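Side-chain contacts in condensin complex subunit 3 (Schizosaccharomyces pombe, PDB 5OQR), which serves as a regulatory subunit of condensin, the complex required to convert interphase chromatin into condensed, mitotic-like chromosomes: residues A[207-212]-A[240-245]; A[229-234]-A[248-253]; A[178-183]-A[191-196]. One frame throughout, in Å; residues are numbered along the deposited sequence.

Contact 1: residues A[207-212]-A[240-245]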
ATOM      1  N   CYS A 207      11.494  -4.712  10.546  1.00 56.36           N
ATOM      2  CA  CYS A 207      12.294  -4.270  11.682  1.00 60.06           C
ATOM      3  C   CYS A 207      11.498  -3.364  12.610  1.00 45.77           C
ATOM      4  O   CYS A 207      11.720  -3.377  13.825  1.00 45.69           O
ATOM      5  CB  CYS A 207      13.551  -3.550  11.195  1.00 59.12           C
ATOM      6  SG  CYS A 207      15.013  -4.602  11.148  1.00 89.95           S
ATOM      7  N   VAL A 208      10.570  -2.577  12.063  1.00 46.36           N
ATOM      8  CA  VAL A 208       9.809  -1.649  12.894  1.00 47.66           C
ATOM      9  C   VAL A 208       8.961  -2.416  13.899  1.00 48.43           C
ATOM     10  O   VAL A 208       8.882  -2.051  15.077  1.00 46.81           O
ATOM     11  CB  VAL A 208       8.945  -0.723  12.018  1.00 46.91           C
ATOM     12  CG1 VAL A 208       8.322   0.374  12.868  1.00 57.48           C
ATOM     13  CG2 VAL A 208       9.765  -0.109  10.892  1.00 51.56           C
ATOM     14  N   TYR A 209       8.315  -3.494  13.451  1.00 50.08           N
ATOM     15  CA  TYR A 209       7.485  -4.293  14.343  1.00 52.27           C
ATOM     16  C   TYR A 209       8.306  -5.267  15.174  1.00 49.56           C
ATOM     17  O   TYR A 209       7.944  -5.554  16.321  1.00 45.82           O
ATOM     18  CB  TYR A 209       6.443  -5.072  13.537  1.00 54.26           C
ATOM     19  CG  TYR A 209       5.662  -4.237  12.551  1.00 49.71           C
ATOM     20  CD1 TYR A 209       4.704  -3.330  12.983  1.00 50.67           C
ATOM     21  CD2 TYR A 209       5.871  -4.367  11.185  1.00 44.97           C
ATOM     22  CE1 TYR A 209       3.986  -2.569  12.084  1.00 51.88           C
ATOM     23  CE2 TYR A 209       5.158  -3.613  10.278  1.00 50.34           C
ATOM     24  CZ  TYR A 209       4.216  -2.715  10.731  1.00 53.62           C
ATOM     25  OH  TYR A 209       3.500  -1.959   9.829  1.00 54.70           O
ATOM     26  N   ALA A 210       9.408  -5.778  14.625  1.00 48.45           N
ATOM     27  CA  ALA A 210      10.135  -6.863  15.274  1.00 43.67           C
ATOM     28  C   ALA A 210      11.090  -6.357  16.347  1.00 50.17           C
ATOM     29  O   ALA A 210      11.262  -7.013  17.381  1.00 51.51           O
ATOM     30  CB  ALA A 210      10.902  -7.671  14.229  1.00 48.62           C
ATOM     31  N   ARG A 211      11.722  -5.208  16.130  1.00 54.96           N
ATOM     32  CA  ARG A 211      12.775  -4.739  17.024  1.00 56.00           C
ATOM     33  C   ARG A 211      12.523  -3.352  17.591  1.00 54.27           C
ATOM     34  O   ARG A 211      12.748  -3.132  18.782  1.00 55.58           O
ATOM     35  CB  ARG A 211      14.125  -4.733  16.289  1.00 58.77           C
ATOM     36  CG  ARG A 211      14.432  -6.007  15.511  1.00 60.78           C
ATOM     37  CD  ARG A 211      15.760  -6.613  15.924  1.00 77.72           C
ATOM     38  NE  ARG A 211      15.680  -7.272  17.225  1.00 90.50           N
ATOM     39  CZ  ARG A 211      16.673  -7.957  17.782  1.00100.95           C
ATOM     40  NH1 ARG A 211      16.502  -8.523  18.969  1.00 86.39           N
ATOM     41  NH2 ARG A 211      17.837  -8.080  17.156  1.00106.15           N
ATOM     42  N   VAL A 212      12.054  -2.411  16.774  1.00 49.96           N
ATOM     43  CA  VAL A 212      12.049  -1.012  17.186  1.00 57.69           C
ATOM     44  C   VAL A 212      10.885  -0.717  18.124  1.00 59.22           C
ATOM     45  O   VAL A 212      11.042   0.003  19.115  1.00 52.31           O
ATOM     46  CB  VAL A 212      12.021  -0.096  15.949  1.00 54.90           C
ATOM     47  CG1 VAL A 212      12.263   1.347  16.361  1.00 66.46           C
ATOM     48  CG2 VAL A 212      13.056  -0.538  14.926  1.00 68.13           C
ATOM     49  N   GLU A 240       4.681 -11.568   3.513  1.00 50.82           N
ATOM     50  CA  GLU A 240       4.257 -12.548   4.507  1.00 48.53           C
ATOM     51  C   GLU A 240       5.014 -12.390   5.820  1.00 48.74           C
ATOM     52  O   GLU A 240       4.455 -12.651   6.891  1.00 53.64           O
ATOM     53  CB  GLU A 240       4.452 -13.958   3.949  1.00 54.82           C
ATOM     54  CG  GLU A 240       3.735 -15.049   4.721  1.00 61.20           C
ATOM     55  CD  GLU A 240       3.909 -16.419   4.083  1.00 75.22           C
ATOM     56  OE1 GLU A 240       4.378 -16.482   2.928  1.00 78.24           O
ATOM     57  OE2 GLU A 240       3.579 -17.432   4.736  1.00 68.04           O
ATOM     58  N   SER A 241       6.278 -11.967   5.765  1.00 49.45           N
ATOM     59  CA  SER A 241       7.084 -11.869   6.980  1.00 43.02           C
ATOM     60  C   SER A 241       6.763 -10.611   7.777  1.00 37.02           C
ATOM     61  O   SER A 241       6.650 -10.669   9.006  1.00 38.31           O
ATOM     62  CB  SER A 241       8.570 -11.900   6.629  1.00 43.64           C
ATOM     63  OG  SER A 241       8.990 -13.216   6.328  1.00 52.05           O
ATOM     64  N   VAL A 242       6.636  -9.466   7.107  1.00 39.91           N
ATOM     65  CA  VAL A 242       6.273  -8.237   7.806  1.00 40.59           C
ATOM     66  C   VAL A 242       4.917  -8.406   8.475  1.00 42.73           C
ATOM     67  O   VAL A 242       4.720  -8.031   9.637  1.00 38.90           O
ATOM     68  CB  VAL A 242       6.269  -7.040   6.836  1.00 43.58           C
ATOM     69  CG1 VAL A 242       6.022  -5.748   7.595  1.00 40.71           C
ATOM     70  CG2 VAL A 242       7.576  -6.960   6.052  1.00 45.41           C
ATOM     71  N   GLU A 243       3.961  -8.974   7.743  1.00 46.29           N
ATOM     72  CA  GLU A 243       2.630  -9.190   8.294  1.00 41.61           C
ATOM     73  C   GLU A 243       2.685 -10.111   9.507  1.00 40.99           C
ATOM     74  O   GLU A 243       1.933  -9.928  10.470  1.00 37.82           O
ATOM     75  CB  GLU A 243       1.720  -9.764   7.208  1.00 50.78           C
ATOM     76  CG  GLU A 243       0.249  -9.753   7.559  1.00 63.81           C
ATOM     77  CD  GLU A 243      -0.225 -11.091   8.080  1.00 70.92           C
ATOM     78  OE1 GLU A 243      -0.224 -12.065   7.300  1.00 86.48           O
ATOM     79  OE2 GLU A 243      -0.586 -11.172   9.272  1.00 69.31           O
ATOM     80  N   LYS A 244       3.581 -11.100   9.481  1.00 44.21           N
ATOM     81  CA  LYS A 244       3.716 -12.011  10.613  1.00 37.94           C
ATOM     82  C   LYS A 244       4.334 -11.310  11.814  1.00 35.83           C
ATOM     83  O   LYS A 244       3.959 -11.582  12.959  1.00 36.07           O
ATOM     84  CB  LYS A 244       4.563 -13.217  10.212  1.00 39.03           C
ATOM     85  CG  LYS A 244       4.044 -14.547  10.714  1.00 38.39           C
ATOM     86  CD  LYS A 244       3.926 -14.590  12.222  1.00 42.58           C
ATOM     87  CE  LYS A 244       3.584 -15.994  12.693  1.00 42.03           C
ATOM     88  NZ  LYS A 244       3.253 -16.044  14.141  1.00 39.47           N
ATOM     89  N   ALA A 245       5.290 -10.410  11.574  1.00 37.81           N
ATOM     90  CA  ALA A 245       5.933  -9.700  12.673  1.00 38.43           C
ATOM     91  C   ALA A 245       4.959  -8.754  13.361  1.00 35.97           C
ATOM     92  O   ALA A 245       5.005  -8.589  14.583  1.00 35.87           O
ATOM     93  CB  ALA A 245       7.151  -8.933  12.159  1.00 41.70           C
TER
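Tyr209, on helix 202-212, reaches Val242 and Ala245 of helix 240-257 in a helix-to-helix packing of the HEAT-repeat solenoid; the second helix belongs to HEAT repeat 5. The Tyr209 side chain leaves its backbone with CG anti to the carbonyl carbon (chi1 -50°), which carries the ring past the partner helix with an edge turned to Val242. Tyr209 CE2 lies 3.5 Å from Val242 CG1, and this methyl sits near the ring plane rather than over a face. Ala202, Arg205 and Lys206 of helix 202-212 also pack on Val242. At the root of the same side chain, Tyr209 CB packs 4.2 Å from Ala245 CB and also meets the carbonyl end of Ala245. One residue on, Ala210 offers only a methyl group, and its CB comes 4.5 Å from Ala245 CB. With only methyl groups on both residues, the backbones come close, the CA atoms of Ala210 and Ala245 standing 5.7 Å apart. The local axes close to 8.7 Å and run at 43° to each other. Beyond Ala210 the helix widens into a pi-type turn, in which Arg211 N, at 2.9 Å, and Val212 N, at 3.1 Å, both donate to Cys207 O.

Contact 2: residues A[229-234]-A[248-253]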
ATOM      1  N   ARG A 229      -3.005   3.156  13.139  1.00 41.64           N
ATOM      2  CA  ARG A 229      -2.263   3.265  11.890  1.00 36.11           C
ATOM      3  C   ARG A 229      -1.194   2.184  11.801  1.00 42.41           C
ATOM      4  O   ARG A 229      -0.928   1.648  10.718  1.00 40.06           O
ATOM      5  CB  ARG A 229      -1.647   4.658  11.771  1.00 50.67           C
ATOM      6  CG  ARG A 229      -1.315   5.061  10.342  1.00 68.97           C
ATOM      7  CD  ARG A 229      -1.265   6.573  10.166  1.00 76.99           C
ATOM      8  NE  ARG A 229      -0.123   7.181  10.853  1.00 80.04           N
ATOM      9  CZ  ARG A 229      -0.193   7.965  11.927  1.00 78.85           C
ATOM     10  NH1 ARG A 229      -1.359   8.275  12.478  1.00 77.95           N
ATOM     11  NH2 ARG A 229       0.922   8.456  12.454  1.00 86.59           N
ATOM     12  N   ILE A 230      -0.580   1.840  12.934  1.00 42.97           N
ATOM     13  CA  ILE A 230       0.394   0.751  12.964  1.00 42.30           C
ATOM     14  C   ILE A 230      -0.256  -0.548  12.506  1.00 46.13           C
ATOM     15  O   ILE A 230       0.188  -1.186  11.544  1.00 39.08           O
ATOM     16  CB  ILE A 230       0.995   0.606  14.374  1.00 40.13           C
ATOM     17  CG1 ILE A 230       1.845   1.831  14.713  1.00 53.74           C
ATOM     18  CG2 ILE A 230       1.838  -0.665  14.479  1.00 61.56           C
ATOM     19  CD1 ILE A 230       2.274   1.897  16.155  1.00 44.48           C
ATOM     20  N   LEU A 231      -1.317  -0.964  13.201  1.00 43.21           N
ATOM     21  CA  LEU A 231      -1.940  -2.249  12.906  1.00 41.27           C
ATOM     22  C   LEU A 231      -2.503  -2.280  11.493  1.00 40.36           C
ATOM     23  O   LEU A 231      -2.429  -3.307  10.810  1.00 39.94           O
ATOM     24  CB  LEU A 231      -3.036  -2.541  13.929  1.00 41.73           C
ATOM     25  CG  LEU A 231      -2.595  -2.530  15.393  1.00 36.46           C
ATOM     26  CD1 LEU A 231      -3.792  -2.759  16.299  1.00 35.12           C
ATOM     27  CD2 LEU A 231      -1.522  -3.576  15.646  1.00 36.40           C
ATOM     28  N   LYS A 232      -3.070  -1.164  11.034  1.00 40.93           N
ATOM     29  CA  LYS A 232      -3.606  -1.116   9.679  1.00 41.39           C
ATOM     30  C   LYS A 232      -2.527  -1.447   8.657  1.00 44.88           C
ATOM     31  O   LYS A 232      -2.751  -2.236   7.733  1.00 49.08           O
ATOM     32  CB  LYS A 232      -4.205   0.263   9.402  1.00 41.41           C
ATOM     33  CG  LYS A 232      -4.988   0.343   8.100  1.00 47.79           C
ATOM     34  CD  LYS A 232      -5.359   1.772   7.746  1.00 53.54           C
ATOM     35  CE  LYS A 232      -4.145   2.572   7.300  1.00 77.15           C
ATOM     36  NZ  LYS A 232      -4.508   3.939   6.841  1.00 87.59           N
ATOM     37  N   TRP A 233      -1.344  -0.852   8.810  1.00 47.51           N
ATOM     38  CA  TRP A 233      -0.251  -1.125   7.884  1.00 50.96           C
ATOM     39  C   TRP A 233       0.310  -2.527   8.091  1.00 44.42           C
ATOM     40  O   TRP A 233       0.485  -3.285   7.132  1.00 39.56           O
ATOM     41  CB  TRP A 233       0.849  -0.079   8.057  1.00 52.34           C
ATOM     42  CG  TRP A 233       0.538   1.251   7.445  1.00 61.34           C
ATOM     43  CD1 TRP A 233      -0.281   1.494   6.382  1.00 75.02           C
ATOM     44  CD2 TRP A 233       1.043   2.524   7.860  1.00 67.50           C
ATOM     45  NE1 TRP A 233      -0.314   2.838   6.108  1.00 82.57           N
ATOM     46  CE2 TRP A 233       0.490   3.493   7.001  1.00 78.23           C
ATOM     47  CE3 TRP A 233       1.911   2.939   8.874  1.00 70.69           C
ATOM     48  CZ2 TRP A 233       0.774   4.851   7.126  1.00 89.86           C
ATOM     49  CZ3 TRP A 233       2.192   4.287   8.996  1.00 75.61           C
ATOM     50  CH2 TRP A 233       1.626   5.227   8.128  1.00 84.47           C
ATOM     51  N   GLY A 234       0.591  -2.889   9.343  1.00 36.33           N
ATOM     52  CA  GLY A 234       1.247  -4.159   9.604  1.00 35.68           C
ATOM     53  C   GLY A 234       0.405  -5.353   9.197  1.00 38.74           C
ATOM     54  O   GLY A 234       0.872  -6.245   8.486  1.00 46.48           O
ATOM     55  N   ASP A 248       2.602 -10.798  15.522  1.00 43.41           N
ATOM     56  CA  ASP A 248       3.244 -11.297  16.734  1.00 41.27           C
ATOM     57  C   ASP A 248       3.393 -10.194  17.772  1.00 35.05           C
ATOM     58  O   ASP A 248       3.212 -10.434  18.970  1.00 35.72           O
ATOM     59  CB  ASP A 248       4.605 -11.905  16.393  1.00 40.96           C
ATOM     60  CG  ASP A 248       4.496 -13.314  15.837  1.00 43.11           C
ATOM     61  OD1 ASP A 248       3.402 -13.690  15.374  1.00 46.33           O
ATOM     62  OD2 ASP A 248       5.507 -14.046  15.862  1.00 54.48           O
ATOM     63  N   MET A 249       3.730  -8.979  17.335  1.00 34.81           N
ATOM     64  CA  MET A 249       3.775  -7.849  18.256  1.00 37.78           C
ATOM     65  C   MET A 249       2.411  -7.609  18.878  1.00 34.36           C
ATOM     66  O   MET A 249       2.308  -7.265  20.061  1.00 40.02           O
ATOM     67  CB  MET A 249       4.251  -6.600  17.519  1.00 45.21           C
ATOM     68  CG  MET A 249       4.118  -5.296  18.310  1.00 41.23           C
ATOM     69  SD  MET A 249       4.212  -3.846  17.248  1.00 51.05           S
ATOM     70  CE  MET A 249       2.694  -4.014  16.313  1.00 49.98           C
ATOM     71  N   LEU A 250       1.353  -7.774  18.089  1.00 38.65           N
ATOM     72  CA  LEU A 250       0.002  -7.561  18.585  1.00 37.97           C
ATOM     73  C   LEU A 250      -0.425  -8.687  19.518  1.00 33.67           C
ATOM     74  O   LEU A 250      -1.098  -8.446  20.525  1.00 36.75           O
ATOM     75  CB  LEU A 250      -0.953  -7.435  17.395  1.00 36.91           C
ATOM     76  CG  LEU A 250      -2.447  -7.169  17.601  1.00 35.25           C
ATOM     77  CD1 LEU A 250      -3.213  -8.469  17.769  1.00 33.41           C
ATOM     78  CD2 LEU A 250      -2.698  -6.233  18.775  1.00 36.81           C
ATOM     79  N   ALA A 251      -0.016  -9.917  19.219  1.00 32.65           N
ATOM     80  CA  ALA A 251      -0.530 -11.089  19.913  1.00 32.63           C
ATOM     81  C   ALA A 251       0.314 -11.525  21.103  1.00 35.71           C
ATOM     82  O   ALA A 251      -0.125 -12.401  21.853  1.00 39.12           O
ATOM     83  CB  ALA A 251      -0.652 -12.260  18.933  1.00 35.13           C
ATOM     84  N   TYR A 252       1.502 -10.955  21.301  1.00 38.36           N
ATOM     85  CA  TYR A 252       2.364 -11.408  22.388  1.00 36.86           C
ATOM     86  C   TYR A 252       2.874 -10.257  23.245  1.00 43.24           C
ATOM     87  O   TYR A 252       3.079 -10.429  24.451  1.00 60.85           O
ATOM     88  CB  TYR A 252       3.542 -12.210  21.834  1.00 43.47           C
ATOM     89  CG  TYR A 252       3.182 -13.628  21.449  1.00 37.32           C
ATOM     90  CD1 TYR A 252       2.794 -14.550  22.410  1.00 35.69           C
ATOM     91  CD2 TYR A 252       3.235 -14.046  20.129  1.00 37.83           C
ATOM     92  CE1 TYR A 252       2.464 -15.845  22.067  1.00 33.23           C
ATOM     93  CE2 TYR A 252       2.908 -15.340  19.776  1.00 36.43           C
ATOM     94  CZ  TYR A 252       2.523 -16.235  20.749  1.00 37.16           C
ATOM     95  OH  TYR A 252       2.194 -17.526  20.404  1.00 45.02           O
ATOM     96  N   GLN A 253       3.084  -9.086  22.649  1.00 41.10           N
ATOM     97  CA  GLN A 253       3.519  -7.927  23.423  1.00 45.77           C
ATOM     98  C   GLN A 253       2.335  -7.057  23.842  1.00 49.36           C
ATOM     99  O   GLN A 253       2.124  -6.817  25.034  1.00 47.91           O
ATOM    100  CB  GLN A 253       4.523  -7.095  22.623  1.00 56.32           C
ATOM    101  CG  GLN A 253       5.169  -5.983  23.444  1.00 73.00           C
ATOM    102  CD  GLN A 253       5.624  -4.815  22.597  1.00 75.33           C
ATOM    103  OE1 GLN A 253       6.015  -4.982  21.443  1.00 73.91           O
ATOM    104  NE2 GLN A 253       5.563  -3.617  23.166  1.00 69.12           N
TER
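A buried, wholly apolar contact joins Ile230 and Leu231 of helix 224-235 to Met249 and Leu250 of helix 240-257. No hydrogen bond spans the gap. The short axes stay 11.5 Å apart and run at 126° to each other, so the side chains have to reach across the interval; even the nearest CA atoms, those of Leu231 and Leu250, are 8.0 Å apart. Met249 does this with its terminal methyl. Its chain is extended through the first two torsions and then turns at chi3 (68°), bringing CE to 3.9 Å from Ile230 CG2, with the two side chains crossing at about a right angle. Met249 CE also stands 4.3 Å from Leu231 CD2. Both helices lie in HEAT repeat 5, and these residues pack its two helices together. Tyr209 of helix 202-212 packs against Ile230 and Met249, Trp254 against Leu231 and Met249, and Phe285 of helix 275-288 against Leu250, so that neighbouring helices and the later part of helix 240-257 itself add to the apolar surroundings. Helix 224-235 also carries Trp233, whose NE1 hydrogen-bonds to an aromatic side chain of the second protein chain; ring planes there meet at about 85°. Leu231 CD2 is shared: besides Met249 it meets Leu250, the two leucine side chains crossing at about a right angle, and the branching carbon Leu250 CG lies 4.2 Å from Leu231 CD2.

Contact 3: residues A[178-183]-A[191-196]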
ATOM      1  N   SER A 178      20.117   0.371   9.486  1.00 68.68           N
ATOM      2  CA  SER A 178      21.086   0.607  10.549  1.00 68.73           C
ATOM      3  C   SER A 178      20.691   1.816  11.385  1.00 66.78           C
ATOM      4  O   SER A 178      20.763   1.779  12.619  1.00 64.19           O
ATOM      5  CB  SER A 178      22.480   0.796   9.956  1.00 69.22           C
ATOM      6  OG  SER A 178      23.459   0.879  10.976  1.00 67.19           O
ATOM      7  N   VAL A 179      20.271   2.900  10.730  1.00 66.46           N
ATOM      8  CA  VAL A 179      19.776   4.062  11.462  1.00 70.82           C
ATOM      9  C   VAL A 179      18.516   3.688  12.228  1.00 76.51           C
ATOM     10  O   VAL A 179      18.314   4.104  13.376  1.00 69.86           O
ATOM     11  CB  VAL A 179      19.512   5.238  10.501  1.00 71.97           C
ATOM     12  CG1 VAL A 179      19.249   6.505  11.287  1.00 80.17           C
ATOM     13  CG2 VAL A 179      20.678   5.450   9.542  1.00 73.14           C
ATOM     14  N   LEU A 180      17.652   2.890  11.602  1.00 72.01           N
ATOM     15  CA  LEU A 180      16.398   2.493  12.226  1.00 73.27           C
ATOM     16  C   LEU A 180      16.630   1.659  13.477  1.00 75.77           C
ATOM     17  O   LEU A 180      15.788   1.653  14.383  1.00 75.10           O
ATOM     18  CB  LEU A 180      15.558   1.718  11.210  1.00 74.96           C
ATOM     19  CG  LEU A 180      14.205   1.148  11.636  1.00 66.33           C
ATOM     20  CD1 LEU A 180      13.356   2.189  12.346  1.00 62.70           C
ATOM     21  CD2 LEU A 180      13.489   0.613  10.407  1.00 65.68           C
ATOM     22  N   LEU A 181      17.761   0.961  13.555  1.00 74.90           N
ATOM     23  CA  LEU A 181      18.018   0.026  14.642  1.00 78.85           C
ATOM     24  C   LEU A 181      18.801   0.632  15.800  1.00 83.17           C
ATOM     25  O   LEU A 181      18.908  -0.011  16.850  1.00 84.54           O
ATOM     26  CB  LEU A 181      18.776  -1.194  14.112  1.00 75.41           C
ATOM     27  CG  LEU A 181      17.917  -2.370  13.648  1.00 77.84           C
ATOM     28  CD1 LEU A 181      18.755  -3.359  12.860  1.00 74.52           C
ATOM     29  CD2 LEU A 181      17.268  -3.055  14.839  1.00 90.42           C
ATOM     30  N   ASN A 182      19.348   1.838  15.646  1.00 78.69           N
ATOM     31  CA  ASN A 182      20.181   2.434  16.680  1.00 79.92           C
ATOM     32  C   ASN A 182      19.762   3.838  17.084  1.00 79.05           C
ATOM     33  O   ASN A 182      20.343   4.383  18.028  1.00 82.95           O
ATOM     34  CB  ASN A 182      21.648   2.473  16.225  1.00 84.63           C
ATOM     35  CG  ASN A 182      22.161   1.111  15.805  1.00 82.38           C
ATOM     36  OD1 ASN A 182      22.742   0.378  16.606  1.00 78.14           O
ATOM     37  ND2 ASN A 182      21.944   0.762  14.543  1.00 78.89           N
ATOM     38  N   ILE A 183      18.776   4.438  16.416  1.00 82.45           N
ATOM     39  CA  ILE A 183      18.350   5.783  16.786  1.00 88.54           C
ATOM     40  C   ILE A 183      17.542   5.737  18.080  1.00 92.96           C
ATOM     41  O   ILE A 183      16.942   4.719  18.444  1.00 87.21           O
ATOM     42  CB  ILE A 183      17.545   6.426  15.645  1.00 83.64           C
ATOM     43  CG1 ILE A 183      17.173   7.866  16.000  1.00 85.04           C
ATOM     44  CG2 ILE A 183      16.289   5.613  15.347  1.00 87.64           C
ATOM     45  CD1 ILE A 183      16.842   8.718  14.799  1.00 87.66           C
ATOM     46  N   PRO A 191       7.653   9.677  14.978  1.00 92.37           N
ATOM     47  CA  PRO A 191       6.943   9.767  13.691  1.00 86.15           C
ATOM     48  C   PRO A 191       7.737   9.234  12.512  1.00 89.00           C
ATOM     49  O   PRO A 191       7.141   8.773  11.531  1.00 79.80           O
ATOM     50  CB  PRO A 191       6.673  11.271  13.549  1.00 84.81           C
ATOM     51  CG  PRO A 191       6.705  11.798  14.933  1.00 99.22           C
ATOM     52  CD  PRO A 191       7.724  10.981  15.657  1.00103.49           C
ATOM     53  N   PHE A 192       9.068   9.278  12.577  1.00 98.59           N
ATOM     54  CA  PHE A 192       9.878   8.891  11.430  1.00 97.12           C
ATOM     55  C   PHE A 192      10.112   7.388  11.371  1.00 84.58           C
ATOM     56  O   PHE A 192      10.192   6.826  10.274  1.00 79.05           O
ATOM     57  CB  PHE A 192      11.212   9.636  11.464  1.00104.20           C
ATOM     58  CG  PHE A 192      11.063  11.129  11.507  1.00102.12           C
ATOM     59  CD1 PHE A 192      11.050  11.873  10.340  1.00 97.31           C
ATOM     60  CD2 PHE A 192      10.921  11.788  12.718  1.00104.72           C
ATOM     61  CE1 PHE A 192      10.907  13.245  10.378  1.00104.48           C
ATOM     62  CE2 PHE A 192      10.778  13.160  12.763  1.00103.45           C
ATOM     63  CZ  PHE A 192      10.770  13.890  11.592  1.00106.45           C
ATOM     64  N   ILE A 193      10.220   6.719  12.522  1.00 86.73           N
ATOM     65  CA  ILE A 193      10.384   5.271  12.502  1.00 86.74           C
ATOM     66  C   ILE A 193       9.092   4.605  12.052  1.00 71.56           C
ATOM     67  O   ILE A 193       9.120   3.570  11.374  1.00 67.35           O
ATOM     68  CB  ILE A 193      10.848   4.746  13.876  1.00 84.37           C
ATOM     69  CG1 ILE A 193       9.714   4.800  14.907  1.00 86.21           C
ATOM     70  CG2 ILE A 193      12.060   5.538  14.365  1.00 87.21           C
ATOM     71  CD1 ILE A 193      10.070   4.197  16.248  1.00100.82           C
ATOM     72  N   LEU A 194       7.944   5.187  12.403  1.00 68.53           N
ATOM     73  CA  LEU A 194       6.669   4.637  11.960  1.00 61.15           C
ATOM     74  C   LEU A 194       6.505   4.773  10.454  1.00 61.63           C
ATOM     75  O   LEU A 194       5.930   3.891   9.806  1.00 64.64           O
ATOM     76  CB  LEU A 194       5.522   5.331  12.695  1.00 69.38           C
ATOM     77  CG  LEU A 194       5.039   4.686  13.999  1.00 67.99           C
ATOM     78  CD1 LEU A 194       6.165   4.006  14.774  1.00 67.19           C
ATOM     79  CD2 LEU A 194       4.347   5.733  14.864  1.00 79.38           C
ATOM     80  N   GLU A 195       7.004   5.866   9.876  1.00 71.91           N
ATOM     81  CA  GLU A 195       6.988   5.992   8.425  1.00 68.82           C
ATOM     82  C   GLU A 195       7.699   4.820   7.764  1.00 66.32           C
ATOM     83  O   GLU A 195       7.313   4.399   6.667  1.00 66.58           O
ATOM     84  CB  GLU A 195       7.632   7.312   8.005  1.00 74.59           C
ATOM     85  CG  GLU A 195       7.553   7.589   6.513  1.00 80.47           C
ATOM     86  CD  GLU A 195       8.230   8.886   6.123  1.00 93.21           C
ATOM     87  OE1 GLU A 195       9.347   9.147   6.620  1.00 93.66           O
ATOM     88  OE2 GLU A 195       7.645   9.647   5.323  1.00 98.63           O
ATOM     89  N   ARG A 196       8.730   4.275   8.413  1.00 71.58           N
ATOM     90  CA  ARG A 196       9.450   3.145   7.841  1.00 66.11           C
ATOM     91  C   ARG A 196       8.579   1.903   7.750  1.00 58.15           C
ATOM     92  O   ARG A 196       8.898   0.992   6.979  1.00 58.75           O
ATOM     93  CB  ARG A 196      10.700   2.831   8.663  1.00 73.67           C
ATOM     94  CG  ARG A 196      11.577   4.028   9.006  1.00 78.51           C
ATOM     95  CD  ARG A 196      11.614   5.097   7.919  1.00 76.23           C
ATOM     96  NE  ARG A 196      11.863   4.558   6.587  1.00 62.44           N
ATOM     97  CZ  ARG A 196      11.747   5.263   5.467  1.00 66.12           C
ATOM     98  NH1 ARG A 196      11.385   6.538   5.516  1.00 66.40           N
ATOM     99  NH2 ARG A 196      11.992   4.695   4.296  1.00 72.10           N
TER
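Leu180 divides its two methyl groups between Ile193 and Arg196 in this buried contact of the HEAT-repeat solenoid, where helix 173-182 of HEAT repeat 4 faces helix 190-195, which starts at the end of that repeat. The CA atoms of Leu180 and Ile193 are 6.6 Å apart.

Apolar packing does most of the joining. Leu180 holds CG anti to its amide nitrogen (chi1 178°), sending the fork straight across: CD1 comes 3.9 Å from Ile193 CB, and CD2 lies 4.0 Å from Arg196 CB. Leu180 and Ile193 cross at about a right angle, whereas Arg196 is met along the aliphatic start of its chain, at CB and CG. Ile193 CG2 also meets the methyl CG2 of Ile183, at 4.3 Å. With an alanine in place of Leu180, both methyls would go, and Ile193 CB and the base of Arg196 would probably lose their apolar cover, opening a gap between the helices. Leu167 of helix 158-169 and Val208 and Val212 of helix 202-212 also pack on Leu180.

Charged interactions lie at the far end of Arg196. Its chain bends at chi2 and chi3, and the guanidinium is held chiefly by Asp199, through a salt bridge from NH2 to OD1. Arg196 NH1 also makes a longer salt bridge, 3.5 Å, to Glu195 OE1, while Glu195 OE2 pairs with a basic side chain of the second protein chain, so this end of the contact reaches the subunit interface.

Backbone bonding ties Ile183 to the preceding turn: Ile183 N donates to Val179 O at 3.1 Å.

How the contacts relate
The three contacts are packing within the HEAT-repeat solenoid. Contact 3 closes before the other two open, whereas the segments of contacts 1 and 2 alternate along the chain. Contacts 1 and 2 are nearest, about 9 Å between centres, and share helix 240-257. Tyr209 links them: while contact 1 uses one edge of its ring, Tyr209 CE1 lies 3.7 Å from Ile230 CG2 of contact 2. Contact 3 lies about 13 Å from contact 1 by centres and meets it through helix 202-212, where Val212 CG1 is 3.6 Å from Ile193 CD1. Contacts 2 and 3, about 17 Å apart by centres, brush through Trp233 CZ3 and Leu194 O; each also carries residues bound by the second protein chain, which does not touch contact 1.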